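Local coordinates for protein type ii site-specific deoxyribonuclease (Klebsiella pneumoniae, PDB 6EKR) that probably cleaves double-stranded DNA at a specific recognition sequence, as a type II restriction endonuclease of the PD-(D/E)xK nuclease class, at residues I197-R202 and L226-E231; G262-D267 and P282-G287; C245-I250 and P269-E274; T135-F140 and I193-T198. The protein carries 2 engineered substitutions. One frame throughout, in Å; residues are numbered along the deposited sequence.

Overall arrangement
The mixed sheet of this PD-(D/E)xK nuclease shows how a core grows by contacts that share residues or touch, contact 1 meeting all three others. Contact 4 packs helix 132-148 on the chain leaving strand 190-194. It shares Ile-197 and Thr-198 with contact 1, whose centre lies about 9 Å away and which joins that chain to the end of strand 222-227. Centre to centre, contact 2 lies about 11 Å from contact 1 and adds strands 262-265 and 283-285, and contact 3 lies about 12 Å from both and about 21 Å from contact 4. Tyr-265 of contact 2 hydrogen-bonds Glu-231 of contact 1 and packs on Tyr-272 of contact 3. Arg-200 of contact 1 holds a sulfate ion.

Contact 1: residues I197-R202 and L226-E231; sequences ITTRER and LACISE. With SO4 (sulfate ion), chain D.
Ile-197 meets Ile-229 and Ser-230 through a single carbonyl that serves two donors. Ile-197 O accepts from Ile-229 N at 3.0 Å and from Ser-230 N at 3.1 Å; the second N-H points almost straight at it (172°), whereas the first donor is tilted from the carbonyl plane.

The other polar grip belongs to the carboxylate of Glu-231, whose chain folds back at chi2 (-58°) toward Thr-199. Thr-199 OG1 donates to Glu-231 OE2 at 2.6 Å, on its syn side, about 33° out of the carboxylate plane, and Thr-199 N makes a weak bond to Glu-231 OE1 at 3.3 Å. Arg-200 NH1 forms a long salt bridge with Glu-231 OE1, 3.8 Å away. The guanidinium turns to the sulfate ion, probably from the crystallisation liquor, Arg-200 NE bonding sulfate O4 at 2.8 Å and Arg-200 NH2 bonding O1 at 3.0 Å; NH2 also bonds Thr-232 O.

Apolar contact completes the join: the Ile-197 and Ile-229 side chains lie alongside each other, and Thr-199 CG2 rests on Cys-228 SG.

Helices 101-125 and 132-148 pack on both isoleucines, Tyr-265 of strand 262-265 bonds Glu-231 OE2, and Ile-171 of the second subunit packs on Arg-200.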
loop_
_atom_site.group_PDB
_atom_site.type_symbol
_atom_site.label_atom_id
_atom_site.label_comp_id
_atom_site.label_asym_id
_atom_site.label_seq_id
_atom_site.Cartn_x
_atom_site.Cartn_y
_atom_site.Cartn_z
ATOM N N ILE A 197 5.686 -2.199 12.628
ATOM C CA ILE A 197 5.688 -3.441 13.393
ATOM C C ILE A 197 5.888 -4.603 12.419
ATOM O O ILE A 197 6.810 -5.412 12.587
ATOM C CB ILE A 197 4.391 -3.639 14.246
ATOM C CG1 ILE A 197 4.057 -2.391 15.076
ATOM C CG2 ILE A 197 4.507 -4.865 15.163
ATOM C CD1 ILE A 197 5.081 -2.012 16.109
ATOM N N THR A 198 5.019 -4.681 11.413
ATOM C CA THR A 198 5.204 -5.576 10.270
ATOM C C THR A 198 4.952 -4.749 9.008
ATOM O O THR A 198 4.259 -3.725 9.066
ATOM C CB THR A 198 4.297 -6.819 10.322
ATOM O OG1 THR A 198 2.933 -6.417 10.461
ATOM C CG2 THR A 198 4.657 -7.705 11.489
ATOM N N THR A 199 5.531 -5.161 7.882
ATOM C CA THR A 199 5.557 -4.293 6.703
ATOM C C THR A 199 4.340 -4.449 5.798
ATOM O O THR A 199 3.736 -3.452 5.378
ATOM C CB THR A 199 6.859 -4.453 5.873
ATOM O OG1 THR A 199 7.156 -5.841 5.688
ATOM C CG2 THR A 199 8.040 -3.770 6.565
ATOM N N ARG A 200 3.985 -5.701 5.513
ATOM C CA ARG A 200 2.911 -6.040 4.569
ATOM C C ARG A 200 3.167 -5.438 3.181
ATOM O O ARG A 200 4.283 -5.539 2.655
ATOM C CB ARG A 200 1.541 -5.658 5.139
ATOM C CG ARG A 200 1.243 -6.319 6.481
ATOM C CD ARG A 200 1.065 -7.825 6.320
ATOM N NE ARG A 200 0.671 -8.464 7.575
ATOM C CZ ARG A 200 1.520 -9.009 8.444
ATOM N NH1 ARG A 200 2.826 -9.009 8.199
ATOM N NH2 ARG A 200 1.066 -9.566 9.560
ATOM N N GLU A 201 2.159 -4.784 2.614
ATOM C CA GLU A 201 2.291 -4.189 1.288
ATOM C C GLU A 201 3.001 -2.837 1.304
ATOM O O GLU A 201 3.389 -2.324 0.260
ATOM C CB GLU A 201 0.922 -4.048 0.625
ATOM C CG GLU A 201 -0.017 -3.101 1.345
ATOM C CD GLU A 201 -0.564 -3.689 2.623
ATOM O OE1 GLU A 201 -0.993 -4.859 2.602
ATOM O OE2 GLU A 201 -0.574 -2.979 3.648
ATOM N N ARG A 202 3.162 -2.263 2.489
ATOM C CA ARG A 202 3.853 -0.977 2.648
ATOM C C ARG A 202 5.379 -1.113 2.575
ATOM O O ARG A 202 6.108 -0.236 3.034
ATOM C CB ARG A 202 3.457 -0.298 3.967
ATOM C CG ARG A 202 1.978 -0.326 4.295
ATOM C CD ARG A 202 1.635 0.462 5.580
ATOM N NE ARG A 202 2.464 0.182 6.774
ATOM C CZ ARG A 202 2.477 -0.959 7.474
ATOM N NH1 ARG A 202 1.730 -2.008 7.113
ATOM N NH2 ARG A 202 3.263 -1.057 8.543
ATOM N N LEU A 226 15.660 0.566 7.907
ATOM C CA LEU A 226 14.311 0.108 8.183
ATOM C C LEU A 226 14.229 -0.692 9.475
ATOM O O LEU A 226 14.898 -1.715 9.626
ATOM C CB LEU A 226 13.824 -0.727 6.999
ATOM C CG LEU A 226 12.368 -1.174 6.899
ATOM C CD1 LEU A 226 11.404 -0.070 7.299
ATOM C CD2 LEU A 226 12.097 -1.625 5.477
ATOM N N ALA A 227 13.387 -0.228 10.397
ATOM C CA ALA A 227 13.202 -0.888 11.696
ATOM C C ALA A 227 11.828 -1.535 11.817
ATOM O O ALA A 227 10.813 -0.864 11.670
ATOM C CB ALA A 227 13.410 0.099 12.830
ATOM N N CYS A 228 11.812 -2.839 12.092
ATOM C CA CYS A 228 10.575 -3.591 12.267
ATOM C C CYS A 228 10.609 -4.466 13.514
ATOM O O CYS A 228 11.630 -4.552 14.185
ATOM C CB CYS A 228 10.311 -4.455 11.041
ATOM S SG CYS A 228 10.133 -3.519 9.520
ATOM N N ILE A 229 9.492 -5.115 13.818
ATOM C CA ILE A 229 9.436 -6.051 14.927
ATOM C C ILE A 229 9.494 -7.479 14.398
ATOM O O ILE A 229 10.312 -8.280 14.843
ATOM C CB ILE A 229 8.167 -5.825 15.819
ATOM C CG1 ILE A 229 8.188 -4.433 16.473
ATOM C CG2 ILE A 229 7.993 -6.941 16.863
ATOM C CD1 ILE A 229 9.475 -4.072 17.157
ATOM N N SER A 230 8.628 -7.788 13.441
ATOM C CA SER A 230 8.587 -9.117 12.854
ATOM C C SER A 230 8.017 -9.048 11.442
ATOM O O SER A 230 7.920 -7.974 10.848
ATOM C CB SER A 230 7.737 -10.056 13.719
ATOM O OG SER A 230 6.341 -9.852 13.509
ATOM N N GLU A 231 7.686 -10.220 10.907
ATOM C CA GLU A 231 6.865 -10.347 9.721
ATOM C C GLU A 231 5.895 -11.485 9.963
ATOM O O GLU A 231 5.423 -12.116 9.026
ATOM C CB GLU A 231 7.717 -10.623 8.482
ATOM C CG GLU A 231 8.570 -9.467 8.007
ATOM C CD GLU A 231 7.772 -8.221 7.671
ATOM O OE1 GLU A 231 6.531 -8.305 7.509
ATOM O OE2 GLU A 231 8.398 -7.145 7.567
HETATM S S SO4 D . -2.479 -8.563 9.543
HETATM O O1 SO4 D . -1.835 -9.553 10.400
HETATM O O2 SO4 D . -2.052 -7.222 9.937
HETATM O O3 SO4 D . -3.932 -8.675 9.673
HETATM O O4 SO4 D . -2.083 -8.818 8.160
#

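Contact 2: residues G262-D267 and P282-G287; sequences GMYYCD and PVRTMG
Met-263 and Val-283 are paired residues of two parallel strands, and the backbone carries most of the polar contact. Met-263, a selenomethionine, reaches past Val-283 in both chain directions: its N donates to Pro-282 O at 2.8 Å and its O accepts from Arg-284 N at 2.8 Å. Tyr-265 N follows with a longer bond to Arg-284 O (3.3 Å), and beyond it Met-286 N makes only a weak one to Tyr-265 O. The strand axes pass 4.6 Å apart at 41°, so the pairing is markedly twisted and frays where helix 286-298 begins.

Side chains meet on both faces. On one, Met-263 CE touches both methyls of Val-283, the two side chains lying alongside. On the other, Tyr-264 and Arg-284 run the same way, and Arg-284 CB lies 3.6 Å from Tyr-264 CE1. Thr-285 O comes to the edge of the Tyr-264 ring, near its plane. The selenium of Met-286, also a selenomethionine, packs against Tyr-264 CB at 3.8 Å, while Cys-266 SG touches Met-286 CG at 3.7 Å; bends at chi2 and chi3 (-48° and -63°) fold the Met-286 chain toward Tyr-264, and it also touches Ala-227 of strand 222-227.

The guanidinium of Arg-284 has Pro-282 CB over one face, and its NH1 is salt-bridged to Asp-292, which also hydrogen-bonds Tyr-264 OH.

The pair belongs to a beta-alpha-beta unit through helix 275-278: strand 283-285 is outermost within the chain, strand 222-227 flanks 262-265, and Asn-108 of helix 101-125 bonds Cys-266 O.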
loop_
_atom_site.group_PDB
_atom_site.type_symbol
_atom_site.label_atom_id
_atom_site.label_comp_id
_atom_site.label_asym_id
_atom_site.label_seq_id
_atom_site.Cartn_x
_atom_site.Cartn_y
_atom_site.Cartn_z
ATOM N N GLY A 262 19.980 -0.782 5.446
ATOM C CA GLY A 262 19.728 -1.975 6.229
ATOM C C GLY A 262 18.275 -2.221 6.544
ATOM O O GLY A 262 17.439 -1.321 6.436
HETATM N N MSE A 263 18.004 -3.469 6.926
HETATM C CA MSE A 263 16.709 -3.944 7.378
HETATM C C MSE A 263 16.873 -4.594 8.742
HETATM O O MSE A 263 17.721 -5.473 8.927
HETATM C CB MSE A 263 16.173 -4.980 6.404
HETATM C CG MSE A 263 15.199 -4.436 5.371
HETATM SE SE MSE A 263 14.687 -5.854 4.107
HETATM C CE MSE A 263 14.755 -7.396 5.317
ATOM N N TYR A 264 16.062 -4.177 9.705
ATOM C CA TYR A 264 16.253 -4.639 11.072
ATOM C C TYR A 264 14.973 -5.211 11.666
ATOM O O TYR A 264 13.883 -4.662 11.475
ATOM C CB TYR A 264 16.833 -3.508 11.930
ATOM C CG TYR A 264 18.118 -2.915 11.363
ATOM C CD1 TYR A 264 19.362 -3.347 11.808
ATOM C CD2 TYR A 264 18.085 -1.939 10.368
ATOM C CE1 TYR A 264 20.532 -2.822 11.290
ATOM C CE2 TYR A 264 19.253 -1.414 9.843
ATOM C CZ TYR A 264 20.472 -1.859 10.312
ATOM O OH TYR A 264 21.632 -1.339 9.802
ATOM N N TYR A 265 15.114 -6.332 12.366
ATOM C CA TYR A 265 13.992 -6.989 13.012
ATOM C C TYR A 265 14.367 -7.456 14.401
ATOM O O TYR A 265 15.500 -7.837 14.651
ATOM C CB TYR A 265 13.550 -8.216 12.222
ATOM C CG TYR A 265 12.897 -7.944 10.889
ATOM C CD1 TYR A 265 11.514 -7.782 10.785
ATOM C CD2 TYR A 265 13.660 -7.883 9.725
ATOM C CE1 TYR A 265 10.914 -7.542 9.552
ATOM C CE2 TYR A 265 13.074 -7.648 8.489
ATOM C CZ TYR A 265 11.707 -7.480 8.403
ATOM O OH TYR A 265 11.148 -7.252 7.172
ATOM N N CYS A 266 13.400 -7.429 15.303
ATOM C CA CYS A 266 13.544 -8.090 16.576
ATOM C C CYS A 266 13.471 -9.571 16.310
ATOM O O CYS A 266 14.267 -10.353 16.829
ATOM C CB CYS A 266 12.402 -7.696 17.500
ATOM S SG CYS A 266 12.687 -6.185 18.360
ATOM N N ASP A 267 12.501 -9.935 15.482
ATOM C CA ASP A 267 12.225 -11.305 15.139
ATOM C C ASP A 267 12.408 -11.404 13.636
ATOM O O ASP A 267 11.466 -11.225 12.878
ATOM C CB ASP A 267 10.796 -11.641 15.576
ATOM C CG ASP A 267 10.361 -13.045 15.198
ATOM O OD1 ASP A 267 11.166 -13.838 14.660
ATOM O OD2 ASP A 267 9.182 -13.356 15.456
ATOM N N PRO A 282 21.964 -5.556 4.047
ATOM C CA PRO A 282 22.064 -5.996 5.436
ATOM C C PRO A 282 20.689 -6.273 6.067
ATOM O O PRO A 282 19.758 -5.474 5.935
ATOM C CB PRO A 282 22.750 -4.807 6.129
ATOM C CG PRO A 282 23.515 -4.129 5.039
ATOM C CD PRO A 282 22.685 -4.286 3.816
ATOM N N VAL A 283 20.575 -7.421 6.722
ATOM C CA VAL A 283 19.361 -7.825 7.422
ATOM C C VAL A 283 19.827 -8.160 8.818
ATOM O O VAL A 283 20.256 -9.286 9.084
ATOM C CB VAL A 283 18.700 -9.079 6.787
ATOM C CG1 VAL A 283 17.378 -9.403 7.467
ATOM C CG2 VAL A 283 18.511 -8.900 5.295
ATOM N N ARG A 284 19.775 -7.175 9.703
ATOM C CA ARG A 284 20.352 -7.334 11.032
ATOM C C ARG A 284 19.275 -7.249 12.124
ATOM O O ARG A 284 18.111 -7.500 11.860
ATOM C CB ARG A 284 21.508 -6.334 11.256
ATOM C CG ARG A 284 22.570 -6.273 10.145
ATOM C CD ARG A 284 23.929 -5.917 10.737
ATOM N NE ARG A 284 24.953 -5.614 9.732
ATOM C CZ ARG A 284 25.249 -4.386 9.299
ATOM N NH1 ARG A 284 24.598 -3.333 9.775
ATOM N NH2 ARG A 284 26.192 -4.199 8.383
ATOM N N THR A 285 19.667 -6.884 13.338
ATOM C CA THR A 285 18.816 -7.014 14.520
ATOM C C THR A 285 18.502 -5.626 15.076
ATOM O O THR A 285 19.162 -4.653 14.694
ATOM C CB THR A 285 19.541 -7.899 15.557
ATOM O OG1 THR A 285 19.555 -9.249 15.088
ATOM C CG2 THR A 285 18.849 -7.907 16.858
HETATM N N MSE A 286 17.496 -5.510 15.948
HETATM C CA MSE A 286 17.180 -4.204 16.548
HETATM C C MSE A 286 18.259 -3.745 17.524
HETATM O O MSE A 286 18.476 -2.546 17.692
HETATM C CB MSE A 286 15.794 -4.174 17.202
HETATM C CG MSE A 286 14.634 -3.912 16.236
HETATM SE SE MSE A 286 14.907 -2.393 15.029
HETATM C CE MSE A 286 15.019 -0.966 16.358
ATOM N N GLY A 287 18.932 -4.706 18.158
ATOM C CA GLY A 287 20.172 -4.443 18.889
ATOM C C GLY A 287 21.310 -4.024 17.962
ATOM O O GLY A 287 22.064 -3.099 18.284
#

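Contact 3: residues C245-I250 and P269-E274; sequences CVPGTI and PERYLE
A Cys sulfur-aromatic contact between Cys-245 and Tyr-272 joins two connecting parts of the PD-(D/E)xK nuclease: the N-terminal start of helix 247-257 and the 3-10 turn 270-273 that follows strand 262-265. Cys-245 SG stands over one face of the Tyr-272 ring, 3.8 Å from its centroid and 16° off the normal, while Cys-245 CB leans toward the CE1 corner. The same sulfur also touches Pro-269 CB at 3.6 Å, roughly at right angles to its direction to the ring.

The tyrosine is reached from a second direction by Ile-250, one turn into the helix. Ile-250 CD1 meets the hydroxyl end of the ring, near CZ and OH, with the two side chains crossing at about a right angle. The Tyr-272 side chain leaves its turn with CG anti to the carbonyl carbon (chi1 -72°), which carries the ring across to the helix start; its other neighbours include Met-263, Tyr-265 and Leu-277.

Pro-247 and Arg-271 make a separate contact. Pro-247 CB sits 3.5 Å above the guanidinium plane, toward its rim, and 3.6 Å from Arg-271 NH2. A bend at chi2 (59°) brings the arginine over the proline, and a salt bridge from NH2 to Asp-276 secures its charged end.

The helix start also faces the second subunit, where Asp-167 accepts a hydrogen bond from Thr-249 OG1. At the hydroxyl of Tyr-272, the backbone N-H of the N-cap residue Val-246 points at OH along a nearly straight line, with Val-246 N 2.9 Å from Tyr-272 OH.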
loop_
_atom_site.group_PDB
_atom_site.type_symbol
_atom_site.label_atom_id
_atom_site.label_comp_id
_atom_site.label_asym_id
_atom_site.label_seq_id
_atom_site.Cartn_x
_atom_site.Cartn_y
_atom_site.Cartn_z
ATOM N N CYS A 245 6.820 -13.015 3.689
ATOM C CA CYS A 245 8.031 -12.523 3.051
ATOM C C CYS A 245 7.926 -12.415 1.543
ATOM O O CYS A 245 7.270 -13.221 0.874
ATOM C CB CYS A 245 9.215 -13.406 3.414
ATOM S SG CYS A 245 9.588 -13.378 5.145
ATOM N N VAL A 246 8.611 -11.415 1.014
ATOM C CA VAL A 246 8.566 -11.122 -0.400
ATOM C C VAL A 246 10.013 -10.928 -0.920
ATOM O O VAL A 246 10.383 -9.840 -1.372
ATOM C CB VAL A 246 7.597 -9.909 -0.685
ATOM C CG1 VAL A 246 6.158 -10.349 -0.611
ATOM C CG2 VAL A 246 7.812 -8.778 0.306
ATOM N N PRO A 247 10.834 -11.998 -0.868
ATOM C CA PRO A 247 12.269 -11.857 -1.119
ATOM C C PRO A 247 12.581 -11.366 -2.525
ATOM O O PRO A 247 13.509 -10.578 -2.699
ATOM C CB PRO A 247 12.807 -13.278 -0.917
ATOM C CG PRO A 247 11.640 -14.167 -1.113
ATOM C CD PRO A 247 10.468 -13.401 -0.602
ATOM N N GLY A 248 11.801 -11.821 -3.507
ATOM C CA GLY A 248 11.940 -11.370 -4.887
ATOM C C GLY A 248 11.702 -9.878 -5.013
ATOM O O GLY A 248 12.457 -9.164 -5.685
ATOM N N THR A 249 10.655 -9.402 -4.348
ATOM C CA THR A 249 10.277 -8.003 -4.408
ATOM C C THR A 249 11.346 -7.073 -3.817
ATOM O O THR A 249 11.653 -6.023 -4.389
ATOM C CB THR A 249 8.892 -7.805 -3.765
ATOM O OG1 THR A 249 7.898 -8.161 -4.731
ATOM C CG2 THR A 249 8.658 -6.367 -3.332
ATOM N N ILE A 250 11.927 -7.480 -2.696
ATOM C CA ILE A 250 12.918 -6.664 -2.009
ATOM C C ILE A 250 14.197 -6.581 -2.825
ATOM O O ILE A 250 14.866 -5.550 -2.835
ATOM C CB ILE A 250 13.194 -7.182 -0.583
ATOM C CG1 ILE A 250 11.893 -7.204 0.216
ATOM C CG2 ILE A 250 14.180 -6.286 0.128
ATOM C CD1 ILE A 250 11.992 -7.935 1.522
ATOM N N PRO A 269 12.535 -12.842 10.139
ATOM C CA PRO A 269 11.993 -14.037 9.501
ATOM C C PRO A 269 13.124 -14.851 8.909
ATOM O O PRO A 269 14.039 -14.301 8.286
ATOM C CB PRO A 269 11.080 -13.490 8.398
ATOM C CG PRO A 269 11.491 -12.080 8.198
ATOM C CD PRO A 269 12.103 -11.595 9.473
ATOM N N GLU A 270 13.060 -16.153 9.143
ATOM C CA GLU A 270 14.053 -17.107 8.680
ATOM C C GLU A 270 14.381 -16.970 7.192
ATOM O O GLU A 270 15.551 -17.087 6.816
ATOM C CB GLU A 270 13.567 -18.509 9.001
ATOM C CG GLU A 270 14.360 -19.633 8.385
ATOM C CD GLU A 270 13.675 -20.958 8.614
ATOM O OE1 GLU A 270 14.066 -21.668 9.572
ATOM O OE2 GLU A 270 12.726 -21.265 7.856
ATOM N N ARG A 271 13.371 -16.702 6.358
ATOM C CA ARG A 271 13.590 -16.513 4.921
ATOM C C ARG A 271 14.539 -15.359 4.609
ATOM O O ARG A 271 15.335 -15.450 3.682
ATOM C CB ARG A 271 12.263 -16.315 4.180
ATOM C CG ARG A 271 12.376 -16.126 2.652
ATOM C CD ARG A 271 13.057 -17.307 1.963
ATOM N NE ARG A 271 13.363 -17.054 0.554
ATOM C CZ ARG A 271 14.481 -16.480 0.108
ATOM N NH1 ARG A 271 15.417 -16.074 0.953
ATOM N NH2 ARG A 271 14.662 -16.296 -1.191
ATOM N N TYR A 272 14.462 -14.280 5.383
ATOM C CA TYR A 272 15.295 -13.110 5.130
ATOM C C TYR A 272 16.753 -13.281 5.596
ATOM O O TYR A 272 17.564 -12.364 5.440
ATOM C CB TYR A 272 14.671 -11.829 5.717
ATOM C CG TYR A 272 13.439 -11.302 4.990
ATOM C CD1 TYR A 272 13.052 -11.812 3.754
ATOM C CD2 TYR A 272 12.671 -10.276 5.534
ATOM C CE1 TYR A 272 11.929 -11.323 3.083
ATOM C CE2 TYR A 272 11.535 -9.788 4.875
ATOM C CZ TYR A 272 11.171 -10.315 3.648
ATOM O OH TYR A 272 10.070 -9.839 2.972
ATOM N N LEU A 273 17.096 -14.448 6.137
ATOM C CA LEU A 273 18.471 -14.688 6.592
ATOM C C LEU A 273 19.405 -15.270 5.516
ATOM O O LEU A 273 20.586 -15.530 5.768
ATOM C CB LEU A 273 18.473 -15.549 7.861
ATOM C CG LEU A 273 18.214 -14.743 9.143
ATOM C CD1 LEU A 273 18.400 -15.591 10.389
ATOM C CD2 LEU A 273 19.104 -13.489 9.201
ATOM N N GLU A 274 18.862 -15.443 4.314
ATOM C CA GLU A 274 19.542 -16.096 3.209
ATOM C C GLU A 274 20.362 -15.110 2.378
ATOM O O GLU A 274 20.053 -13.912 2.335
ATOM C CB GLU A 274 18.502 -16.766 2.312
ATOM C CG GLU A 274 17.580 -17.745 3.016
ATOM C CD GLU A 274 18.228 -19.080 3.293
ATOM O OE1 GLU A 274 19.281 -19.379 2.696
ATOM O OE2 GLU A 274 17.684 -19.846 4.111
#

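Contact 4: residues T135-F140 and I193-T198; sequences TFFEIF and IPLKIT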
loop_
_atom_site.group_PDB
_atom_site.type_symbol
_atom_site.label_atom_id
_atom_site.label_comp_id
_atom_site.label_asym_id
_atom_site.label_seq_id
_atom_site.Cartn_x
_atom_site.Cartn_y
_atom_site.Cartn_z
ATOM N N THR A 135 2.384 3.816 16.593
ATOM C CA THR A 135 2.707 5.124 17.151
ATOM C C THR A 135 3.659 4.992 18.334
ATOM O O THR A 135 4.616 5.770 18.462
ATOM C CB THR A 135 1.460 5.920 17.585
ATOM O OG1 THR A 135 0.411 5.745 16.631
ATOM C CG2 THR A 135 1.793 7.403 17.673
ATOM N N PHE A 136 3.405 4.009 19.194
ATOM C CA PHE A 136 4.278 3.811 20.329
ATOM C C PHE A 136 5.684 3.369 19.883
ATOM O O PHE A 136 6.687 3.883 20.390
ATOM C CB PHE A 136 3.669 2.877 21.380
ATOM C CG PHE A 136 4.546 2.692 22.573
ATOM C CD1 PHE A 136 4.589 3.657 23.570
ATOM C CD2 PHE A 136 5.386 1.586 22.668
ATOM C CE1 PHE A 136 5.431 3.515 24.660
ATOM C CE2 PHE A 136 6.221 1.426 23.751
ATOM C CZ PHE A 136 6.243 2.397 24.754
ATOM N N PHE A 137 5.751 2.450 18.920
ATOM C CA PHE A 137 7.025 2.036 18.347
ATOM C C PHE A 137 7.898 3.236 17.956
ATOM O O PHE A 137 9.043 3.312 18.379
ATOM C CB PHE A 137 6.811 1.067 17.176
ATOM C CG PHE A 137 8.089 0.439 16.624
ATOM C CD1 PHE A 137 9.252 0.344 17.390
ATOM C CD2 PHE A 137 8.106 -0.082 15.334
ATOM C CE1 PHE A 137 10.406 -0.229 16.876
ATOM C CE2 PHE A 137 9.261 -0.666 14.809
ATOM C CZ PHE A 137 10.413 -0.744 15.585
ATOM N N GLU A 138 7.365 4.177 17.185
ATOM C CA GLU A 138 8.123 5.378 16.835
ATOM C C GLU A 138 8.587 6.168 18.073
ATOM O O GLU A 138 9.774 6.488 18.211
ATOM C CB GLU A 138 7.313 6.287 15.918
ATOM C CG GLU A 138 7.960 7.653 15.734
ATOM C CD GLU A 138 7.194 8.579 14.828
ATOM O OE1 GLU A 138 5.957 8.644 14.948
ATOM O OE2 GLU A 138 7.841 9.259 14.003
ATOM N N ILE A 139 7.634 6.484 18.952
ATOM C CA ILE A 139 7.867 7.250 20.178
ATOM C C ILE A 139 8.976 6.636 21.043
ATOM O O ILE A 139 9.871 7.343 21.538
ATOM C CB ILE A 139 6.569 7.296 21.007
ATOM C CG1 ILE A 139 5.604 8.321 20.436
ATOM C CG2 ILE A 139 6.837 7.606 22.483
ATOM C CD1 ILE A 139 4.268 8.242 21.121
ATOM N N PHE A 140 8.884 5.320 21.221
ATOM C CA PHE A 140 9.840 4.562 21.994
ATOM C C PHE A 140 11.225 4.659 21.397
ATOM O O PHE A 140 12.183 4.965 22.106
ATOM C CB PHE A 140 9.429 3.103 22.044
ATOM C CG PHE A 140 10.401 2.234 22.766
ATOM C CD1 PHE A 140 10.533 2.321 24.153
ATOM C CD2 PHE A 140 11.189 1.325 22.065
ATOM C CE1 PHE A 140 11.431 1.518 24.827
ATOM C CE2 PHE A 140 12.094 0.515 22.736
ATOM C CZ PHE A 140 12.208 0.610 24.121
ATOM N N ILE A 193 14.478 6.821 9.424
ATOM C CA ILE A 193 14.098 5.538 10.005
ATOM C C ILE A 193 12.588 5.262 9.895
ATOM O O ILE A 193 11.805 5.706 10.732
ATOM C CB ILE A 193 14.605 5.400 11.448
ATOM C CG1 ILE A 193 16.118 5.661 11.483
ATOM C CG2 ILE A 193 14.250 4.021 12.001
ATOM C CD1 ILE A 193 16.639 6.207 12.796
ATOM N N PRO A 194 12.178 4.537 8.835
ATOM C CA PRO A 194 10.793 4.127 8.730
ATOM C C PRO A 194 10.503 3.017 9.726
ATOM O O PRO A 194 11.167 1.980 9.716
ATOM C CB PRO A 194 10.690 3.596 7.294
ATOM C CG PRO A 194 11.952 3.997 6.611
ATOM C CD PRO A 194 12.964 4.075 7.675
ATOM N N LEU A 195 9.517 3.238 10.583
ATOM C CA LEU A 195 9.165 2.263 11.594
ATOM C C LEU A 195 7.848 1.621 11.235
ATOM O O LEU A 195 6.919 2.320 10.832
ATOM C CB LEU A 195 9.086 2.935 12.958
ATOM C CG LEU A 195 10.440 3.534 13.331
ATOM C CD1 LEU A 195 10.355 5.038 13.513
ATOM C CD2 LEU A 195 11.013 2.849 14.541
ATOM N N LYS A 196 7.802 0.292 11.345
ATOM C CA LYS A 196 6.612 -0.519 11.128
ATOM C C LYS A 196 6.757 -1.791 11.948
ATOM O O LYS A 196 7.819 -2.399 11.946
ATOM C CB LYS A 196 6.485 -0.924 9.663
ATOM C CG LYS A 196 6.296 0.207 8.683
ATOM C CD LYS A 196 6.412 -0.292 7.245
ATOM C CE LYS A 196 6.911 0.816 6.343
ATOM N NZ LYS A 196 6.298 2.113 6.768
ATOM N N ILE A 197 5.686 -2.199 12.628
ATOM C CA ILE A 197 5.688 -3.441 13.393
ATOM C C ILE A 197 5.888 -4.603 12.419
ATOM O O ILE A 197 6.810 -5.412 12.587
ATOM C CB ILE A 197 4.391 -3.639 14.246
ATOM C CG1 ILE A 197 4.057 -2.391 15.076
ATOM C CG2 ILE A 197 4.507 -4.865 15.163
ATOM C CD1 ILE A 197 5.081 -2.012 16.109
ATOM N N THR A 198 5.019 -4.681 11.413
ATOM C CA THR A 198 5.204 -5.576 10.270
ATOM C C THR A 198 4.952 -4.749 9.008
ATOM O O THR A 198 4.259 -3.725 9.066
ATOM C CB THR A 198 4.297 -6.819 10.322
ATOM O OG1 THR A 198 2.933 -6.417 10.461
ATOM C CG2 THR A 198 4.657 -7.705 11.489
#
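Glu-138 and Leu-195 mark the nearest backbone approach, with CA atoms 6.2 Å apart, where helix 132-148 passes the chain leaving strand 190-194; no hydrogen bond joins the two segments.

Phe-137 supplies the centre of the contact. With CG anti to the backbone N (chi1 -173°), its ring reaches from the helix to Leu-195 and Ile-197. Leu-195 CD2 lies over the middle of one face in a CH-pi contact, 3.8 Å from the ring centroid and only 12° off the normal. The other branch of the leucine, CD1, turns to the helix itself and rests 4.0 Å from Glu-138 CA, so the forked side chain straddles ring and helix backbone.

This is helix-on-sheet packing in the core of the PD-(D/E)xK nuclease fold: helix 101-125 adds Val-115 beside Phe-137, and Ile-180 of strand 179-183 and Thr-178 border Leu-195 and Glu-138.

Ile-197 reaches Phe-137 with its terminal methyl, CD1 lying 3.7 Å from Phe-137 CD2 and equally near Phe-137 CB, the two side chains running antiparallel as they pass. At the ring edge, near its plane, Lys-196 O approaches Phe-137 CE2 to 3.6 Å.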